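Side-chain contacts in putative methyltransferase from antibiotic biosynthesis pathway (Anabaena variabilis ATCC 29413, PDB 3EGE), which probably transfers methyl groups from S-adenosylmethionine to an unidentified substrate: residues Pro64-Val67 against Met68-Ala72; Ala206-Ser209 against Ser210-Leu213. One frame throughout, in Å; residues are numbered along the deposited sequence.

Contact 1: Pro64-Val67 against Met68-Ala72; sequences PSIV and MRQQA
Over one face of the Arg69 guanidinium sits the CD1 methyl of Ile66, 3.5 Å above the plane and offset toward the rim, with NH2 of Arg69 its nearest atom. The two side chains run alongside each other from positions three residues apart, about one turn, on a short helix, 66-70, which lies between strands 58-62 and 78-81 in a beta-alpha-beta unit of the Rossmann-like methyltransferase fold. CG1 of Ile66 and CG of Arg69 both stand anti to their backbone N (chi1 -159° and -178°), and a bend at chi3 of the arginine turns its flat end across the isoleucine methyl. Farther out, a weak hydrogen bond from Arg69 NH2 to Thr82, whose side chain Ile66 also touches, ties the pair to the loop after strand 78-81.

At the start of the helix Ser65 supplies the N-cap. Its OG accepts from Met68 N at 3.0 Å in a fairly straight bond, and also rests 3.5 Å from Met68 CB, so a single hydroxyl serves an amide of the first turn and packs on the residue that carries it. Ser65 N is itself hydrogen-bonded to Glu63, just before the helix. Met68, present as selenomethionine, stretches beyond CG away from the cap to touch Thr45, in the glycine-rich segment that resembles a Rossmann-type GxGxxG pattern.

The helix is barely more than a turn long, and its amides are held unevenly: Arg69 N reaches Ser65 O only weakly, and Gln70 N makes a weak bond to Val67 O. The chain leaves helical geometry at Gln71, the centre of an inverse gamma turn; its own N still donates back to Val67 O at 3.3 Å, the donor tilted 18° from the carbonyl plane.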
ATOM      1  N   PRO A  64       3.382  11.150   9.437  1.00 71.55           N
ATOM      2  CA  PRO A  64       3.532  12.636   9.543  1.00 74.27           C
ATOM      3  C   PRO A  64       2.228  13.466   9.492  1.00 77.09           C
ATOM      4  O   PRO A  64       2.177  14.552  10.095  1.00 78.90           O
ATOM      5  CB  PRO A  64       4.396  12.986   8.316  1.00 73.42           C
ATOM      6  CG  PRO A  64       4.059  11.940   7.329  1.00 68.83           C
ATOM      7  CD  PRO A  64       3.970  10.675   8.167  1.00 71.16           C
ATOM      8  N   SER A  65       1.218  12.972   8.769  1.00 79.90           N
ATOM      9  CA  SER A  65      -0.080  13.646   8.612  1.00 83.02           C
ATOM     10  C   SER A  65      -0.813  13.791   9.939  1.00 89.99           C
ATOM     11  O   SER A  65      -1.232  12.789  10.533  1.00 90.16           O
ATOM     12  CB  SER A  65      -0.970  12.882   7.627  1.00 84.25           C
ATOM     13  OG  SER A  65      -2.293  13.381   7.618  1.00 85.33           O
ATOM     14  N   ILE A  66      -0.947  15.039  10.395  1.00 97.51           N
ATOM     15  CA  ILE A  66      -1.658  15.355  11.641  1.00104.51           C
ATOM     16  C   ILE A  66      -3.166  15.050  11.476  1.00106.80           C
ATOM     17  O   ILE A  66      -3.824  14.650  12.444  1.00107.66           O
ATOM     18  CB  ILE A  66      -1.392  16.834  12.106  1.00104.38           C
ATOM     19  CG1 ILE A  66      -1.682  17.012  13.604  1.00107.13           C
ATOM     20  CG2 ILE A  66      -2.156  17.851  11.236  1.00105.11           C
ATOM     21  CD1 ILE A  66      -0.702  16.265  14.546  1.00107.80           C
ATOM     22  N   VAL A  67      -3.675  15.244  10.251  1.00109.51           N
ATOM     23  CA  VAL A  67      -5.049  14.917   9.849  1.00112.11           C
ATOM     24  C   VAL A  67      -5.295  13.420  10.088  1.00114.33           C
ATOM     25  O   VAL A  67      -6.042  13.077  11.004  1.00114.22           O
ATOM     26  CB  VAL A  67      -5.317  15.304   8.334  1.00112.96           C
ATOM     27  CG1 VAL A  67      -6.612  14.677   7.780  1.00114.46           C
ATOM     28  CG2 VAL A  67      -5.319  16.832   8.148  1.00113.27           C
HETATM   29  N   MSE A  68      -4.605  12.558   9.321  1.00116.87           N
HETATM   30  CA  MSE A  68      -4.723  11.067   9.411  1.00118.45           C
HETATM   31  C   MSE A  68      -4.583  10.448  10.850  1.00119.33           C
HETATM   32  O   MSE A  68      -5.004   9.302  11.046  1.00119.92           O
HETATM   33  CB  MSE A  68      -3.807  10.349   8.376  1.00118.20           C
HETATM   34  CG  MSE A  68      -4.314  10.282   6.902  1.00117.50           C
HETATM   35 SE   MSE A  68      -2.925   9.676   5.485  0.75124.54          SE
HETATM   36  CE  MSE A  68      -4.080   9.209   3.955  1.00120.01           C
ATOM     37  N   ARG A  69      -4.002  11.176  11.823  1.00119.84           N
ATOM     38  CA  ARG A  69      -3.990  10.745  13.244  1.00120.37           C
ATOM     39  C   ARG A  69      -5.417  10.810  13.806  1.00121.33           C
ATOM     40  O   ARG A  69      -5.878   9.860  14.446  1.00122.75           O
ATOM     41  CB  ARG A  69      -3.114  11.646  14.157  1.00120.97           C
ATOM     42  CG  ARG A  69      -3.046  11.182  15.676  1.00120.84           C
ATOM     43  CD  ARG A  69      -2.842  12.301  16.709  1.00121.85           C
ATOM     44  NE  ARG A  69      -1.502  12.910  16.789  1.00124.01           N
ATOM     45  CZ  ARG A  69      -1.195  13.988  17.535  1.00122.62           C
ATOM     46  NH1 ARG A  69      -2.116  14.604  18.295  1.00122.44           N
ATOM     47  NH2 ARG A  69       0.052  14.469  17.528  1.00121.74           N
ATOM     48  N   GLN A  70      -6.072  11.960  13.605  1.00120.83           N
ATOM     49  CA  GLN A  70      -7.453  12.219  14.073  1.00119.53           C
ATOM     50  C   GLN A  70      -8.428  11.211  13.437  1.00118.75           C
ATOM     51  O   GLN A  70      -9.207  10.580  14.147  1.00118.63           O
ATOM     52  CB  GLN A  70      -7.845  13.677  13.787  1.00119.85           C
ATOM     53  CG  GLN A  70      -6.977  14.711  14.575  1.00119.05           C
ATOM     54  CD  GLN A  70      -6.874  16.092  13.916  1.00118.87           C
ATOM     55  OE1 GLN A  70      -7.514  16.374  12.898  1.00115.54           O
ATOM     56  NE2 GLN A  70      -6.046  16.954  14.501  1.00114.38           N
ATOM     57  N   GLN A  71      -8.340  11.026  12.119  1.00117.96           N
ATOM     58  CA  GLN A  71      -9.099   9.974  11.403  1.00117.58           C
ATOM     59  C   GLN A  71      -8.444   8.590  11.709  1.00116.62           C
ATOM     60  O   GLN A  71      -7.749   8.003  10.853  1.00116.33           O
ATOM     61  CB  GLN A  71      -9.164  10.239   9.867  1.00118.65           C
ATOM     62  CG  GLN A  71     -10.222  11.279   9.393  1.00122.43           C
ATOM     63  CD  GLN A  71      -9.991  12.715   9.878  1.00126.67           C
ATOM     64  OE1 GLN A  71      -8.863  13.131  10.148  1.00130.54           O
ATOM     65  NE2 GLN A  71     -11.075  13.482   9.964  1.00128.67           N
ATOM     66  N   ALA A  72      -8.656   8.095  12.937  1.00114.49           N
ATOM     67  CA  ALA A  72      -8.070   6.815  13.389  1.00113.08           C
ATOM     68  C   ALA A  72      -8.709   6.278  14.677  1.00108.88           C
ATOM     69  O   ALA A  72      -8.991   7.039  15.605  1.00108.38           O
ATOM     70  CB  ALA A  72      -6.547   6.941  13.575  1.00112.55           C
TER

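Contact 2: Ala206-Ser209 against Ser210-Leu213; sequences AGIS and SFAL
Ile208 and Phe211 run alongside each other in the same direction, three residues apart where a loop winds into the short helix 209-213. The isoleucine approaches the phenylalanine at the rim of its ring: CB and CG2 of Ile208 are each 3.9 Å from CD2 of Phe211. With chi1 at -54°, CG1 of Ile208 lies beside the backbone N and CG2 is left anti to it, which brings that methyl to the ring.

The main chain sets this spacing. Phe211 N donates to Ile208 O at 3.1 Å from well above the carbonyl plane, in a bent bond with an N-H...O angle of 144°. The same oxygen takes a second bond, from a water 2.8 Å away, and that water accepts weakly from Ala212 N; it thus bridges a gap of 4.0 Å between Ile208 O and Ala212 N that is too wide for a direct bond. One residue on, Leu213 N reaches Ser209 O at 3.1 Å, and Leu213 CG lies 3.4 Å from the same oxygen.

Helix 146-153 and the residue before it, Phe145, cover this first shell from outside. Leu148 touches Ile208, Ser210 and Phe211, while Phe145 and Phe147 meet the Phe211 ring edge-to-face. Ser210 OG is hydrogen-bonded to Asp151, and Gly207 O, in the loop before helix 209-213, to Arg16.

The chemistry therefore combines two kinds of tie: apolar packing and the Ser210-Asp151 hydrogen bond both join this turn to helix 146-153, whereas within the turn a water links Ile208 O and Ala212 N, which stand too far apart to bond directly.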
ATOM      1  N   ALA A 206     -12.393   9.385  -3.729  1.00 70.98           N
ATOM      2  CA  ALA A 206     -11.994  10.071  -2.480  1.00 70.57           C
ATOM      3  C   ALA A 206     -10.946   9.292  -1.670  1.00 70.74           C
ATOM      4  O   ALA A 206     -10.074   9.905  -1.037  1.00 72.69           O
ATOM      5  CB  ALA A 206     -13.217  10.335  -1.615  1.00 68.58           C
ATOM      6  N   GLY A 207     -11.017   7.959  -1.693  1.00 69.52           N
ATOM      7  CA  GLY A 207     -10.036   7.111  -1.028  1.00 68.97           C
ATOM      8  C   GLY A 207      -8.756   6.853  -1.801  1.00 70.44           C
ATOM      9  O   GLY A 207      -7.904   6.107  -1.320  1.00 68.72           O
ATOM     10  N   ILE A 208      -8.624   7.416  -3.015  1.00 70.88           N
ATOM     11  CA  ILE A 208      -7.440   7.230  -3.877  1.00 69.75           C
ATOM     12  C   ILE A 208      -6.914   8.657  -4.141  1.00 71.24           C
ATOM     13  O   ILE A 208      -7.544   9.462  -4.880  1.00 70.27           O
ATOM     14  CB  ILE A 208      -7.815   6.474  -5.156  1.00 70.59           C
ATOM     15  CG1 ILE A 208      -8.527   5.139  -4.810  1.00 69.92           C
ATOM     16  CG2 ILE A 208      -6.559   6.257  -6.040  1.00 69.37           C
ATOM     17  CD1 ILE A 208      -9.150   4.437  -6.000  1.00 67.94           C
ATOM     18  N   SER A 209      -5.790   8.968  -3.487  1.00 71.82           N
ATOM     19  CA  SER A 209      -5.233  10.337  -3.452  1.00 72.71           C
ATOM     20  C   SER A 209      -4.860  10.905  -4.816  1.00 70.82           C
ATOM     21  O   SER A 209      -4.981  12.107  -5.012  1.00 70.73           O
ATOM     22  CB  SER A 209      -4.055  10.464  -2.449  1.00 72.89           C
ATOM     23  OG  SER A 209      -2.880   9.794  -2.909  1.00 77.49           O
ATOM     24  N   SER A 210      -4.443  10.041  -5.743  1.00 69.89           N
ATOM     25  CA  SER A 210      -4.144  10.461  -7.120  1.00 69.47           C
ATOM     26  C   SER A 210      -5.292  11.208  -7.801  1.00 69.62           C
ATOM     27  O   SER A 210      -5.022  12.137  -8.556  1.00 71.83           O
ATOM     28  CB  SER A 210      -3.682   9.296  -8.002  1.00 69.62           C
ATOM     29  OG  SER A 210      -2.312   8.990  -7.778  1.00 78.06           O
ATOM     30  N   PHE A 211      -6.542  10.831  -7.522  1.00 68.63           N
ATOM     31  CA  PHE A 211      -7.710  11.518  -8.103  1.00 68.50           C
ATOM     32  C   PHE A 211      -7.801  12.988  -7.656  1.00 69.49           C
ATOM     33  O   PHE A 211      -7.910  13.893  -8.505  1.00 68.95           O
ATOM     34  CB  PHE A 211      -9.040  10.759  -7.830  1.00 66.70           C
ATOM     35  CG  PHE A 211      -9.295   9.567  -8.768  1.00 65.75           C
ATOM     36  CD1 PHE A 211      -9.901   9.761 -10.019  1.00 62.34           C
ATOM     37  CD2 PHE A 211      -8.938   8.268  -8.402  1.00 59.46           C
ATOM     38  CE1 PHE A 211     -10.150   8.678 -10.889  1.00 62.67           C
ATOM     39  CE2 PHE A 211      -9.165   7.167  -9.270  1.00 61.63           C
ATOM     40  CZ  PHE A 211      -9.774   7.368 -10.515  1.00 62.41           C
ATOM     41  N   ALA A 212      -7.725  13.226  -6.337  1.00 70.07           N
ATOM     42  CA  ALA A 212      -7.789  14.602  -5.781  1.00 68.95           C
ATOM     43  C   ALA A 212      -6.615  15.448  -6.293  1.00 69.14           C
ATOM     44  O   ALA A 212      -6.788  16.616  -6.677  1.00 71.23           O
ATOM     45  CB  ALA A 212      -7.822  14.591  -4.269  1.00 67.19           C
ATOM     46  N   LEU A 213      -5.448  14.832  -6.358  1.00 67.96           N
ATOM     47  CA  LEU A 213      -4.250  15.495  -6.867  1.00 68.47           C
ATOM     48  C   LEU A 213      -4.212  15.672  -8.381  1.00 68.14           C
ATOM     49  O   LEU A 213      -3.382  16.456  -8.845  1.00 67.98           O
ATOM     50  CB  LEU A 213      -2.976  14.740  -6.425  1.00 68.86           C
ATOM     51  CG  LEU A 213      -2.804  14.680  -4.895  1.00 73.26           C
ATOM     52  CD1 LEU A 213      -1.693  13.686  -4.515  1.00 66.85           C
ATOM     53  CD2 LEU A 213      -2.579  16.086  -4.305  1.00 65.96           C
TER
HETATM   54  O   HOH W   1      -9.115  11.759  -4.297  1.00 55.81           O

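Overall arrangement
Contact 1 closes long before contact 2 opens along the chain. Their centres are 16 Å apart, and although the nearest atoms approach to about 7 Å the two do not touch. Contact 1 belongs to the parallel, Rossmann-like part of the mixed sheet, on the helix between strands 58-62 and 78-81, and is a surface contact. Contact 2 lies in the helical region between strands 172-181 and 247-248, with helix 202-206 before it and helix 216-231 after it, and is partly buried. Both illustrate the first turn of a very short helix, one capped by a serine side chain, the other with a water lodged in it, in separate parts of a probable S-adenosylmethionine-dependent methyltransferase.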